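Local coordinates for arginine decarboxylase, A207R protein (Paramecium bursaria Chlorella virus 1, PDB 2NVA), which catalyses the pyridoxal 5'-phosphate-dependent decarboxylation of arginine to agmatine, at residues A[107-112]-A[169-174]; A[129-134]-A[208-213]; A[288-293]-A[298-303]. All blocks are in the same frame, centred on the assembly; numbering follows the deposited sequence.

Contact 1: A[107-112]-A[169-174]; sequences VDIATF and EVIGIS
T111 and S174 meet through a methyl and a hydroxyl: T111 CG2 lies 3.9 Å from S174 OG, a van der Waals contact with no hydrogen bond behind it. With chi1 at 56°, T111 keeps its own hydroxyl between the backbone N and the carbonyl carbon and presents the methyl to the serine. Nearer the start of the strands, the short branch of I109 meets the end of I171's longer arm, I109 CG2 lying 4.3 Å from I171 CD1. The third touch joins F112 and V170, whose side chains cross at about a right angle. V170 CG2 approaches the ring obliquely and lies 4.1 Å from both F112 CE2 and F112 CZ. No backbone hydrogen bond crosses this contact, because strand 129-133 runs between strands 109-112 and 170-174, whose short axes come to 8.5 Å at an angle of 50°. That middle strand supplies the second shell: I131 packs on I109 and S174, while M130 backs F112. Backbone bonds from A110 and F112 to I131 hold the first strand to it. I171 also rests on I210 in the next strand of the barrel, and S174 on D212. The T111 carbonyl takes a hydrogen bond from K94, and the T111 side chain is about 6 Å from the bound pyridoxal-agmatine adduct. With methyls, an aromatic ring and one serine hydroxyl doing the touching, this second-neighbour contact of the TIM barrel rests on apolar shape and burial, while its directional bonding passes through the intervening strand.

Contact 2: A[129-134]-A[208-213]; sequences KMILRI and PYILDI
I131 and I210 are the closest backbone pair between two strands of the same parallel sheet, with CA atoms 8.0 Å apart and no hydrogen bond between them, since strand 170-174 lies in the middle. Both isoleucines start out toward the opposing segment at CB. I131 carries most of the buried surface on its side; its CD1 comes 4.3 Å from I210 CG2, so the end of one chain meets the short branch of the other. Chi2 of I131, 169°, keeps CD1 extended from CA and carries it to the I210 branch. This is the layered interior of the TIM barrel, where side chains from strands two apart meet over the strand that separates them. At the more open end, K129 and Y209 cross obliquely, the aliphatic K129 CD resting 3.8 Å from Y209 OH. The lysine chain is extended up to its last bond and then bends, chi4 -60°, and its NZ forms a salt bridge with E169. Y209 also packs on I171 of the strand between. Further along, the buried carboxylate of D212 receives the backbone N-H of G214 on OD1. L211 and P208 turn to helix 184-204, and L132 packs on helix 156-165, on the outer layer of the barrel. R133 touches H176, a residue that binds the cofactor, and the bound pyridoxal-agmatine adduct.

Contact 3: A[288-293]-A[298-303]; sequences GGFSNV and SVPTPQ
V293 has CG1 anti to its backbone nitrogen (chi1 175°), and this rotation lays both methyls against the S298 carbonyl: V293 CG1 is 3.7 Å and V293 CG2 3.8 Å from S298 O. The second of these branches also reaches the proline, V293 CG2 lying 4.1 Å from P300 CD where the two side chains cross at about a right angle. One direct hydrogen bond joins the segments, from S298 N to N292 O at 3.0 Å. It is nearly straight at the hydrogen (170°), although the donor is tilted out of the carbonyl plane. The same carbonyl is approached by the serine methylene, S298 CB being 3.4 Å from N292 O. A water bridges two backbone carbonyls, donating to V293 O at 3.0 Å and to S298 O at 2.9 Å, so V293 O and S298 O are joined through its two hydrogens. F290 brings its ring edge to P300, with F290 CD1 4.4 Å from P300 CG near the ring plane; F347 meets the phenylalanine ring edge-to-face, and W350 packs against it too. The N292 side chain turns away from S298 beyond its CB. Its ND2 bonds to the carbonyl of A352, which holds the amide in place, and its OD1 makes a weak hydrogen bond to NH1 of the bound pyridoxal-agmatine adduct. Y353, which binds the cofactor, is close by. The short helix 292-295, tied through N292 O to the loop that follows it, thus forms part of the ligand pocket, and its position is consistent with the specificity helix known from ornithine decarboxylase relatives.

In the fold
Contacts 1 and 2 interleave in one barrel sheet: strands 109-112, 129-133, 170-174 and 210-212 are consecutive neighbours, so each contact spans the strand in the middle of its pair. Their centres are about 5 Å apart, and a probable hydrogen bond of 2.7 Å joins I171 O to Y209 N. Contact 3 belongs to the other side of the chain, its centre about 36 Å from that of contact 1 and about 35 Å from that of contact 2, with nearest atoms about 22 Å and 17 Å away. R133 of contact 2 touches a bound adduct, the T111 side chain of contact 1 is about 6 Å from one, and N292 of contact 3 makes a weak hydrogen bond to one.

Contact 1: A[107-112]-A[169-174]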
ATOM      1  N   VAL A 107      19.646 -22.391   2.680  1.00 11.86           N
ATOM      2  CA  VAL A 107      19.131 -21.875   1.412  1.00 11.87           C
ATOM      3  C   VAL A 107      20.323 -21.504   0.549  1.00 11.97           C
ATOM      4  O   VAL A 107      20.961 -20.475   0.783  1.00 12.28           O
ATOM      5  CB  VAL A 107      18.170 -20.655   1.618  1.00 11.36           C
ATOM      6  CG1 VAL A 107      17.673 -20.117   0.266  1.00 12.64           C
ATOM      7  CG2 VAL A 107      17.013 -21.071   2.496  1.00 11.89           C
ATOM      8  N   ASP A 108      20.626 -22.348  -0.435  1.00 11.86           N
ATOM      9  CA  ASP A 108      21.879 -22.232  -1.173  1.00 12.16           C
ATOM     10  C   ASP A 108      21.681 -22.306  -2.687  1.00 12.05           C
ATOM     11  O   ASP A 108      22.550 -22.783  -3.424  1.00 12.20           O
ATOM     12  CB  ASP A 108      22.888 -23.297  -0.695  1.00 12.01           C
ATOM     13  CG  ASP A 108      22.359 -24.710  -0.831  1.00 12.48           C
ATOM     14  OD1 ASP A 108      21.244 -24.874  -1.389  1.00 12.23           O
ATOM     15  OD2 ASP A 108      23.051 -25.662  -0.367  1.00 12.53           O
ATOM     16  N   ILE A 109      20.515 -21.849  -3.133  1.00 12.16           N
ATOM     17  CA  ILE A 109      20.257 -21.603  -4.545  1.00 11.95           C
ATOM     18  C   ILE A 109      19.659 -20.203  -4.610  1.00 12.04           C
ATOM     19  O   ILE A 109      18.693 -19.929  -3.894  1.00 12.24           O
ATOM     20  CB  ILE A 109      19.258 -22.596  -5.151  1.00 11.88           C
ATOM     21  CG1 ILE A 109      19.720 -24.036  -4.923  1.00 11.68           C
ATOM     22  CG2 ILE A 109      19.088 -22.302  -6.643  1.00 11.88           C
ATOM     23  CD1 ILE A 109      18.720 -25.084  -5.382  1.00 13.72           C
ATOM     24  N   ALA A 110      20.242 -19.330  -5.430  1.00 11.88           N
ATOM     25  CA  ALA A 110      19.774 -17.935  -5.541  1.00 11.68           C
ATOM     26  C   ALA A 110      20.019 -17.369  -6.926  1.00 12.03           C
ATOM     27  O   ALA A 110      20.773 -17.944  -7.712  1.00 11.37           O
ATOM     28  CB  ALA A 110      20.443 -17.040  -4.479  1.00 12.14           C
ATOM     29  N   THR A 111      19.362 -16.249  -7.219  1.00 11.81           N
ATOM     30  CA  THR A 111      19.493 -15.589  -8.516  1.00 12.18           C
ATOM     31  C   THR A 111      20.390 -14.347  -8.420  1.00 12.52           C
ATOM     32  O   THR A 111      20.641 -13.831  -7.325  1.00 12.27           O
ATOM     33  CB  THR A 111      18.112 -15.182  -9.107  1.00 12.21           C
ATOM     34  OG1 THR A 111      17.416 -14.360  -8.167  1.00 12.37           O
ATOM     35  CG2 THR A 111      17.258 -16.430  -9.411  1.00 12.67           C
ATOM     36  N   PHE A 112      20.898 -13.904  -9.573  1.00 11.74           N
ATOM     37  CA  PHE A 112      21.656 -12.648  -9.661  1.00 12.22           C
ATOM     38  C   PHE A 112      21.516 -12.053 -11.051  1.00 12.42           C
ATOM     39  O   PHE A 112      21.146 -12.755 -12.006  1.00 12.68           O
ATOM     40  CB  PHE A 112      23.146 -12.858  -9.336  1.00 12.24           C
ATOM     41  CG  PHE A 112      23.906 -13.582 -10.414  1.00 12.72           C
ATOM     42  CD1 PHE A 112      24.772 -12.894 -11.264  1.00 12.84           C
ATOM     43  CD2 PHE A 112      23.752 -14.956 -10.581  1.00 12.86           C
ATOM     44  CE1 PHE A 112      25.482 -13.557 -12.269  1.00 12.84           C
ATOM     45  CE2 PHE A 112      24.452 -15.628 -11.593  1.00 13.25           C
ATOM     46  CZ  PHE A 112      25.321 -14.926 -12.432  1.00 13.34           C
ATOM     47  N   GLU A 169      29.596 -21.025  -8.626  1.00 12.83           N
ATOM     48  CA  GLU A 169      28.978 -22.042  -9.465  1.00 13.43           C
ATOM     49  C   GLU A 169      27.665 -21.512 -10.035  1.00 13.35           C
ATOM     50  O   GLU A 169      26.710 -21.308  -9.290  1.00 13.68           O
ATOM     51  CB  GLU A 169      28.724 -23.288  -8.615  1.00 13.88           C
ATOM     52  CG  GLU A 169      28.240 -24.519  -9.377  1.00 15.11           C
ATOM     53  CD  GLU A 169      28.000 -25.718  -8.452  1.00 17.13           C
ATOM     54  OE1 GLU A 169      27.582 -26.801  -8.952  1.00 16.03           O
ATOM     55  OE2 GLU A 169      28.218 -25.580  -7.225  1.00 16.60           O
ATOM     56  N   VAL A 170      27.627 -21.259 -11.341  1.00 13.31           N
ATOM     57  CA  VAL A 170      26.375 -20.893 -12.011  1.00 12.95           C
ATOM     58  C   VAL A 170      25.706 -22.178 -12.521  1.00 13.29           C
ATOM     59  O   VAL A 170      26.264 -22.880 -13.375  1.00 13.28           O
ATOM     60  CB  VAL A 170      26.595 -19.879 -13.159  1.00 12.84           C
ATOM     61  CG1 VAL A 170      25.285 -19.618 -13.903  1.00 12.79           C
ATOM     62  CG2 VAL A 170      27.157 -18.556 -12.608  1.00 12.78           C
ATOM     63  N   ILE A 171      24.526 -22.489 -11.987  1.00 12.66           N
ATOM     64  CA  ILE A 171      23.860 -23.755 -12.295  1.00 12.67           C
ATOM     65  C   ILE A 171      22.665 -23.629 -13.260  1.00 12.74           C
ATOM     66  O   ILE A 171      22.064 -24.635 -13.645  1.00 12.77           O
ATOM     67  CB  ILE A 171      23.418 -24.519 -11.014  1.00 12.53           C
ATOM     68  CG1 ILE A 171      22.345 -23.735 -10.238  1.00 13.45           C
ATOM     69  CG2 ILE A 171      24.635 -24.877 -10.164  1.00 12.98           C
ATOM     70  CD1 ILE A 171      21.566 -24.591  -9.243  1.00 14.26           C
ATOM     71  N   GLY A 172      22.334 -22.400 -13.655  1.00 12.97           N
ATOM     72  CA  GLY A 172      21.211 -22.221 -14.566  1.00 12.29           C
ATOM     73  C   GLY A 172      20.845 -20.797 -14.911  1.00 12.13           C
ATOM     74  O   GLY A 172      21.544 -19.832 -14.555  1.00 11.72           O
ATOM     75  N   ILE A 173      19.728 -20.690 -15.628  1.00 12.33           N
ATOM     76  CA  ILE A 173      19.258 -19.411 -16.168  1.00 11.94           C
ATOM     77  C   ILE A 173      17.783 -19.282 -15.816  1.00 12.19           C
ATOM     78  O   ILE A 173      17.035 -20.257 -15.917  1.00 12.54           O
ATOM     79  CB  ILE A 173      19.425 -19.334 -17.728  1.00 11.98           C
ATOM     80  CG1 ILE A 173      20.869 -19.631 -18.164  1.00 12.76           C
ATOM     81  CG2 ILE A 173      18.930 -17.994 -18.292  1.00 12.03           C
ATOM     82  CD1 ILE A 173      21.934 -18.634 -17.689  1.00 12.63           C
ATOM     83  N   SER A 174      17.388 -18.083 -15.406  1.00 12.26           N
ATOM     84  CA  SER A 174      15.982 -17.782 -15.148  1.00 12.36           C
ATOM     85  C   SER A 174      15.543 -16.522 -15.896  1.00 11.96           C
ATOM     86  O   SER A 174      16.364 -15.749 -16.383  1.00 12.10           O
ATOM     87  CB  SER A 174      15.738 -17.599 -13.654  1.00 12.40           C
ATOM     88  OG  SER A 174      16.269 -16.370 -13.209  1.00 13.50           O
TER

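Contact 2: A[129-134]-A[208-213]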
ATOM      1  N   LYS A 129      24.651 -21.845  -4.983  1.00 11.99           N
ATOM      2  CA  LYS A 129      24.516 -22.153  -6.400  1.00 12.48           C
ATOM      3  C   LYS A 129      23.696 -21.053  -7.055  1.00 12.61           C
ATOM      4  O   LYS A 129      22.579 -20.775  -6.622  1.00 13.00           O
ATOM      5  CB  LYS A 129      23.880 -23.523  -6.604  1.00 12.49           C
ATOM      6  CG  LYS A 129      24.652 -24.639  -5.880  1.00 13.58           C
ATOM      7  CD  LYS A 129      24.140 -26.024  -6.276  1.00 15.23           C
ATOM      8  CE  LYS A 129      24.681 -27.111  -5.330  1.00 17.04           C
ATOM      9  NZ  LYS A 129      26.184 -27.164  -5.333  1.00 17.91           N
ATOM     10  N   MET A 130      24.249 -20.452  -8.106  1.00 12.70           N
ATOM     11  CA  MET A 130      23.679 -19.236  -8.680  1.00 12.34           C
ATOM     12  C   MET A 130      22.943 -19.446  -9.988  1.00 12.25           C
ATOM     13  O   MET A 130      23.364 -20.237 -10.827  1.00 12.62           O
ATOM     14  CB  MET A 130      24.755 -18.158  -8.849  1.00 12.47           C
ATOM     15  CG  MET A 130      25.438 -17.745  -7.538  1.00 12.19           C
ATOM     16  SD  MET A 130      24.299 -17.269  -6.201  1.00 12.96           S
ATOM     17  CE  MET A 130      23.619 -15.745  -6.864  1.00 11.80           C
ATOM     18  N   ILE A 131      21.836 -18.717 -10.140  1.00 12.09           N
ATOM     19  CA  ILE A 131      21.039 -18.745 -11.356  1.00 12.05           C
ATOM     20  C   ILE A 131      21.046 -17.342 -11.949  1.00 11.51           C
ATOM     21  O   ILE A 131      20.634 -16.391 -11.300  1.00 11.75           O
ATOM     22  CB  ILE A 131      19.577 -19.227 -11.087  1.00 12.35           C
ATOM     23  CG1 ILE A 131      19.570 -20.689 -10.631  1.00 13.38           C
ATOM     24  CG2 ILE A 131      18.714 -19.066 -12.326  1.00 12.08           C
ATOM     25  CD1 ILE A 131      18.207 -21.171 -10.099  1.00 13.78           C
ATOM     26  N   LEU A 132      21.531 -17.223 -13.180  1.00 11.52           N
ATOM     27  CA  LEU A 132      21.568 -15.917 -13.817  1.00 11.78           C
ATOM     28  C   LEU A 132      20.180 -15.567 -14.344  1.00 11.84           C
ATOM     29  O   LEU A 132      19.638 -16.278 -15.182  1.00 12.16           O
ATOM     30  CB  LEU A 132      22.614 -15.870 -14.940  1.00 12.07           C
ATOM     31  CG  LEU A 132      22.605 -14.610 -15.821  1.00 12.30           C
ATOM     32  CD1 LEU A 132      22.972 -13.346 -15.045  1.00 13.54           C
ATOM     33  CD2 LEU A 132      23.512 -14.790 -17.041  1.00 13.27           C
ATOM     34  N   ARG A 133      19.629 -14.464 -13.853  1.00 11.86           N
ATOM     35  CA  ARG A 133      18.357 -13.970 -14.359  1.00 12.22           C
ATOM     36  C   ARG A 133      18.597 -13.044 -15.548  1.00 12.45           C
ATOM     37  O   ARG A 133      19.330 -12.058 -15.437  1.00 12.70           O
ATOM     38  CB  ARG A 133      17.567 -13.236 -13.275  1.00 12.06           C
ATOM     39  CG  ARG A 133      16.223 -12.729 -13.777  1.00 12.64           C
ATOM     40  CD  ARG A 133      15.361 -12.225 -12.638  1.00 12.22           C
ATOM     41  NE  ARG A 133      14.187 -11.510 -13.128  1.00 13.01           N
ATOM     42  CZ  ARG A 133      13.270 -10.970 -12.330  1.00 12.37           C
ATOM     43  NH1 ARG A 133      13.406 -11.055 -11.011  1.00 12.53           N
ATOM     44  NH2 ARG A 133      12.220 -10.335 -12.844  1.00 12.91           N
ATOM     45  N   ILE A 134      17.988 -13.387 -16.680  1.00 12.68           N
ATOM     46  CA  ILE A 134      18.072 -12.561 -17.881  1.00 12.57           C
ATOM     47  C   ILE A 134      16.765 -11.816 -18.114  1.00 12.33           C
ATOM     48  O   ILE A 134      15.686 -12.312 -17.765  1.00 12.39           O
ATOM     49  CB  ILE A 134      18.469 -13.392 -19.132  1.00 12.67           C
ATOM     50  CG1 ILE A 134      17.398 -14.444 -19.464  1.00 12.75           C
ATOM     51  CG2 ILE A 134      19.824 -14.067 -18.876  1.00 11.43           C
ATOM     52  CD1 ILE A 134      17.609 -15.156 -20.829  1.00 12.41           C
ATOM     53  N   PRO A 208      25.808 -25.780 -16.218  1.00 13.05           N
ATOM     54  CA  PRO A 208      24.440 -25.488 -15.785  1.00 13.33           C
ATOM     55  C   PRO A 208      23.486 -26.640 -16.103  1.00 13.55           C
ATOM     56  O   PRO A 208      23.727 -27.416 -17.040  1.00 13.15           O
ATOM     57  CB  PRO A 208      24.069 -24.252 -16.613  1.00 13.78           C
ATOM     58  CG  PRO A 208      24.875 -24.374 -17.857  1.00 13.20           C
ATOM     59  CD  PRO A 208      26.174 -25.021 -17.428  1.00 12.90           C
ATOM     60  N   TYR A 209      22.412 -26.739 -15.322  1.00 13.39           N
ATOM     61  CA  TYR A 209      21.426 -27.800 -15.506  1.00 13.65           C
ATOM     62  C   TYR A 209      20.001 -27.359 -15.173  1.00 13.50           C
ATOM     63  O   TYR A 209      19.084 -28.162 -15.278  1.00 13.73           O
ATOM     64  CB  TYR A 209      21.793 -29.061 -14.689  1.00 13.42           C
ATOM     65  CG  TYR A 209      22.029 -28.807 -13.211  1.00 14.02           C
ATOM     66  CD1 TYR A 209      21.023 -29.009 -12.270  1.00 15.42           C
ATOM     67  CD2 TYR A 209      23.276 -28.357 -12.760  1.00 15.18           C
ATOM     68  CE1 TYR A 209      21.263 -28.778 -10.908  1.00 15.55           C
ATOM     69  CE2 TYR A 209      23.516 -28.124 -11.422  1.00 15.08           C
ATOM     70  CZ  TYR A 209      22.514 -28.330 -10.502  1.00 15.35           C
ATOM     71  OH  TYR A 209      22.780 -28.091  -9.165  1.00 16.21           O
ATOM     72  N   ILE A 210      19.808 -26.104 -14.768  1.00 13.64           N
ATOM     73  CA  ILE A 210      18.462 -25.646 -14.398  1.00 13.23           C
ATOM     74  C   ILE A 210      17.944 -24.571 -15.344  1.00 13.51           C
ATOM     75  O   ILE A 210      18.653 -23.603 -15.624  1.00 13.08           O
ATOM     76  CB  ILE A 210      18.403 -25.117 -12.933  1.00 13.40           C
ATOM     77  CG1 ILE A 210      18.627 -26.269 -11.931  1.00 13.63           C
ATOM     78  CG2 ILE A 210      17.061 -24.396 -12.655  1.00 13.63           C
ATOM     79  CD1 ILE A 210      18.429 -25.880 -10.465  1.00 15.68           C
ATOM     80  N   LEU A 211      16.724 -24.761 -15.850  1.00 12.76           N
ATOM     81  CA  LEU A 211      16.000 -23.688 -16.503  1.00 12.38           C
ATOM     82  C   LEU A 211      14.897 -23.274 -15.545  1.00 12.06           C
ATOM     83  O   LEU A 211      14.161 -24.121 -15.046  1.00 12.21           O
ATOM     84  CB  LEU A 211      15.399 -24.145 -17.833  1.00 12.70           C
ATOM     85  CG  LEU A 211      14.377 -23.191 -18.474  1.00 13.51           C
ATOM     86  CD1 LEU A 211      15.066 -21.900 -18.956  1.00 13.50           C
ATOM     87  CD2 LEU A 211      13.611 -23.855 -19.623  1.00 12.87           C
ATOM     88  N   ASP A 212      14.795 -21.978 -15.274  1.00 12.15           N
ATOM     89  CA  ASP A 212      13.774 -21.471 -14.376  1.00 12.68           C
ATOM     90  C   ASP A 212      12.903 -20.518 -15.201  1.00 12.56           C
ATOM     91  O   ASP A 212      13.366 -19.453 -15.599  1.00 12.70           O
ATOM     92  CB  ASP A 212      14.451 -20.746 -13.205  1.00 12.68           C
ATOM     93  CG  ASP A 212      13.473 -20.112 -12.223  1.00 14.24           C
ATOM     94  OD1 ASP A 212      12.242 -20.022 -12.483  1.00 14.15           O
ATOM     95  OD2 ASP A 212      13.968 -19.662 -11.157  1.00 15.14           O
ATOM     96  N   ILE A 213      11.653 -20.904 -15.463  1.00 12.24           N
ATOM     97  CA  ILE A 213      10.810 -20.101 -16.356  1.00 12.40           C
ATOM     98  C   ILE A 213      10.014 -19.008 -15.618  1.00 12.68           C
ATOM     99  O   ILE A 213       9.143 -18.367 -16.215  1.00 12.64           O
ATOM    100  CB  ILE A 213       9.845 -20.974 -17.207  1.00 12.33           C
ATOM    101  CG1 ILE A 213       8.901 -21.752 -16.294  1.00 12.69           C
ATOM    102  CG2 ILE A 213      10.641 -21.899 -18.163  1.00 12.58           C
ATOM    103  CD1 ILE A 213       7.641 -22.311 -17.013  1.00 13.24           C
TER

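Contact 3: A[288-293]-A[298-303]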
ATOM      1  N   GLY A 288      -6.462  -1.802   1.872  1.00 13.03           N
ATOM      2  CA  GLY A 288      -6.646  -3.068   2.583  1.00 12.78           C
ATOM      3  C   GLY A 288      -6.397  -4.202   1.617  1.00 13.28           C
ATOM      4  O   GLY A 288      -5.256  -4.439   1.214  1.00 13.98           O
ATOM      5  N   GLY A 289      -7.467  -4.887   1.227  1.00 12.92           N
ATOM      6  CA  GLY A 289      -7.363  -6.055   0.351  1.00 12.62           C
ATOM      7  C   GLY A 289      -7.431  -5.768  -1.145  1.00 12.51           C
ATOM      8  O   GLY A 289      -7.256  -6.688  -1.961  1.00 13.06           O
ATOM      9  N   PHE A 290      -7.680  -4.513  -1.505  1.00 12.37           N
ATOM     10  CA  PHE A 290      -7.933  -4.161  -2.911  1.00 12.56           C
ATOM     11  C   PHE A 290      -6.836  -3.373  -3.619  1.00 12.83           C
ATOM     12  O   PHE A 290      -7.120  -2.572  -4.529  1.00 13.04           O
ATOM     13  CB  PHE A 290      -9.293  -3.457  -3.054  1.00 12.62           C
ATOM     14  CG  PHE A 290     -10.465  -4.375  -2.799  1.00 13.15           C
ATOM     15  CD1 PHE A 290     -11.092  -5.041  -3.852  1.00 12.75           C
ATOM     16  CD2 PHE A 290     -10.909  -4.616  -1.502  1.00 11.99           C
ATOM     17  CE1 PHE A 290     -12.156  -5.910  -3.605  1.00 13.95           C
ATOM     18  CE2 PHE A 290     -11.981  -5.470  -1.257  1.00 12.57           C
ATOM     19  CZ  PHE A 290     -12.593  -6.126  -2.315  1.00 13.88           C
ATOM     20  N   SER A 291      -5.578  -3.604  -3.240  1.00 12.95           N
ATOM     21  CA  SER A 291      -4.477  -2.885  -3.889  1.00 13.25           C
ATOM     22  C   SER A 291      -4.355  -3.210  -5.375  1.00 12.81           C
ATOM     23  O   SER A 291      -3.807  -2.416  -6.131  1.00 12.71           O
ATOM     24  CB  SER A 291      -3.143  -3.131  -3.172  1.00 13.28           C
ATOM     25  OG  SER A 291      -2.807  -4.503  -3.232  1.00 14.31           O
ATOM     26  N   ASN A 292      -4.860  -4.378  -5.789  1.00 12.92           N
ATOM     27  CA  ASN A 292      -4.851  -4.751  -7.215  1.00 13.04           C
ATOM     28  C   ASN A 292      -5.629  -3.792  -8.130  1.00 13.28           C
ATOM     29  O   ASN A 292      -5.383  -3.734  -9.345  1.00 12.77           O
ATOM     30  CB  ASN A 292      -5.350  -6.188  -7.420  1.00 13.35           C
ATOM     31  CG  ASN A 292      -4.296  -7.221  -7.072  1.00 13.65           C
ATOM     32  OD1 ASN A 292      -3.096  -6.926  -7.121  1.00 13.92           O
ATOM     33  ND2 ASN A 292      -4.731  -8.435  -6.710  1.00 13.70           N
ATOM     34  N   VAL A 293      -6.593  -3.080  -7.546  1.00 12.68           N
ATOM     35  CA  VAL A 293      -7.315  -2.044  -8.286  1.00 13.20           C
ATOM     36  C   VAL A 293      -6.317  -0.958  -8.726  1.00 13.10           C
ATOM     37  O   VAL A 293      -6.422  -0.402  -9.820  1.00 13.99           O
ATOM     38  CB  VAL A 293      -8.462  -1.457  -7.425  1.00 13.25           C
ATOM     39  CG1 VAL A 293      -9.155  -0.296  -8.135  1.00 14.59           C
ATOM     40  CG2 VAL A 293      -9.467  -2.564  -7.080  1.00 12.72           C
ATOM     41  N   SER A 298      -7.255  -3.796 -11.705  1.00 13.89           N
ATOM     42  CA  SER A 298      -8.400  -4.661 -11.490  1.00 14.04           C
ATOM     43  C   SER A 298      -9.699  -3.858 -11.451  1.00 13.69           C
ATOM     44  O   SER A 298      -9.764  -2.794 -10.853  1.00 13.75           O
ATOM     45  CB  SER A 298      -8.229  -5.428 -10.174  1.00 14.55           C
ATOM     46  OG  SER A 298      -9.403  -6.158  -9.858  1.00 15.30           O
ATOM     47  N   VAL A 299     -10.732  -4.380 -12.106  1.00 13.68           N
ATOM     48  CA  VAL A 299     -12.071  -3.792 -12.052  1.00 13.78           C
ATOM     49  C   VAL A 299     -13.015  -4.928 -11.633  1.00 13.89           C
ATOM     50  O   VAL A 299     -13.649  -5.583 -12.485  1.00 14.01           O
ATOM     51  CB  VAL A 299     -12.477  -3.190 -13.421  1.00 13.82           C
ATOM     52  CG1 VAL A 299     -13.857  -2.532 -13.332  1.00 13.94           C
ATOM     53  CG2 VAL A 299     -11.431  -2.158 -13.880  1.00 12.92           C
ATOM     54  N   PRO A 300     -13.075  -5.196 -10.323  1.00 13.53           N
ATOM     55  CA  PRO A 300     -13.771  -6.393  -9.861  1.00 13.84           C
ATOM     56  C   PRO A 300     -15.266  -6.171  -9.636  1.00 13.96           C
ATOM     57  O   PRO A 300     -15.664  -5.099  -9.187  1.00 14.00           O
ATOM     58  CB  PRO A 300     -13.072  -6.705  -8.545  1.00 13.37           C
ATOM     59  CG  PRO A 300     -12.628  -5.353  -8.004  1.00 13.89           C
ATOM     60  CD  PRO A 300     -12.475  -4.427  -9.210  1.00 13.63           C
ATOM     61  N   THR A 301     -16.071  -7.176  -9.968  1.00 13.96           N
ATOM     62  CA  THR A 301     -17.514  -7.145  -9.710  1.00 13.91           C
ATOM     63  C   THR A 301     -17.846  -8.097  -8.542  1.00 13.99           C
ATOM     64  O   THR A 301     -17.447  -9.275  -8.568  1.00 14.55           O
ATOM     65  CB  THR A 301     -18.319  -7.562 -10.969  1.00 14.32           C
ATOM     66  OG1 THR A 301     -17.994  -6.692 -12.066  1.00 15.13           O
ATOM     67  CG2 THR A 301     -19.833  -7.519 -10.720  1.00 14.40           C
ATOM     68  N   PRO A 302     -18.567  -7.596  -7.523  1.00 14.01           N
ATOM     69  CA  PRO A 302     -18.940  -8.447  -6.397  1.00 13.93           C
ATOM     70  C   PRO A 302     -20.145  -9.341  -6.694  1.00 14.08           C
ATOM     71  O   PRO A 302     -20.939  -9.057  -7.607  1.00 13.72           O
ATOM     72  CB  PRO A 302     -19.308  -7.440  -5.320  1.00 14.03           C
ATOM     73  CG  PRO A 302     -19.885  -6.288  -6.083  1.00 14.24           C
ATOM     74  CD  PRO A 302     -19.042  -6.208  -7.339  1.00 14.02           C
ATOM     75  N   GLN A 303     -20.263 -10.403  -5.897  1.00 13.45           N
ATOM     76  CA  GLN A 303     -21.439 -11.271  -5.866  1.00 13.57           C
ATOM     77  C   GLN A 303     -22.270 -10.898  -4.641  1.00 13.40           C
ATOM     78  O   GLN A 303     -21.742 -10.856  -3.530  1.00 12.99           O
ATOM     79  CB  GLN A 303     -20.984 -12.726  -5.742  1.00 13.14           C
ATOM     80  CG  GLN A 303     -20.208 -13.215  -6.961  1.00 14.62           C
ATOM     81  CD  GLN A 303     -21.124 -13.501  -8.120  1.00 15.56           C
ATOM     82  OE1 GLN A 303     -22.125 -14.205  -7.972  1.00 15.90           O
ATOM     83  NE2 GLN A 303     -20.791 -12.971  -9.290  1.00 15.13           N
TER
HETATM   84  O   HOH W   1      -8.575  -0.370 -11.859  1.00 15.20           O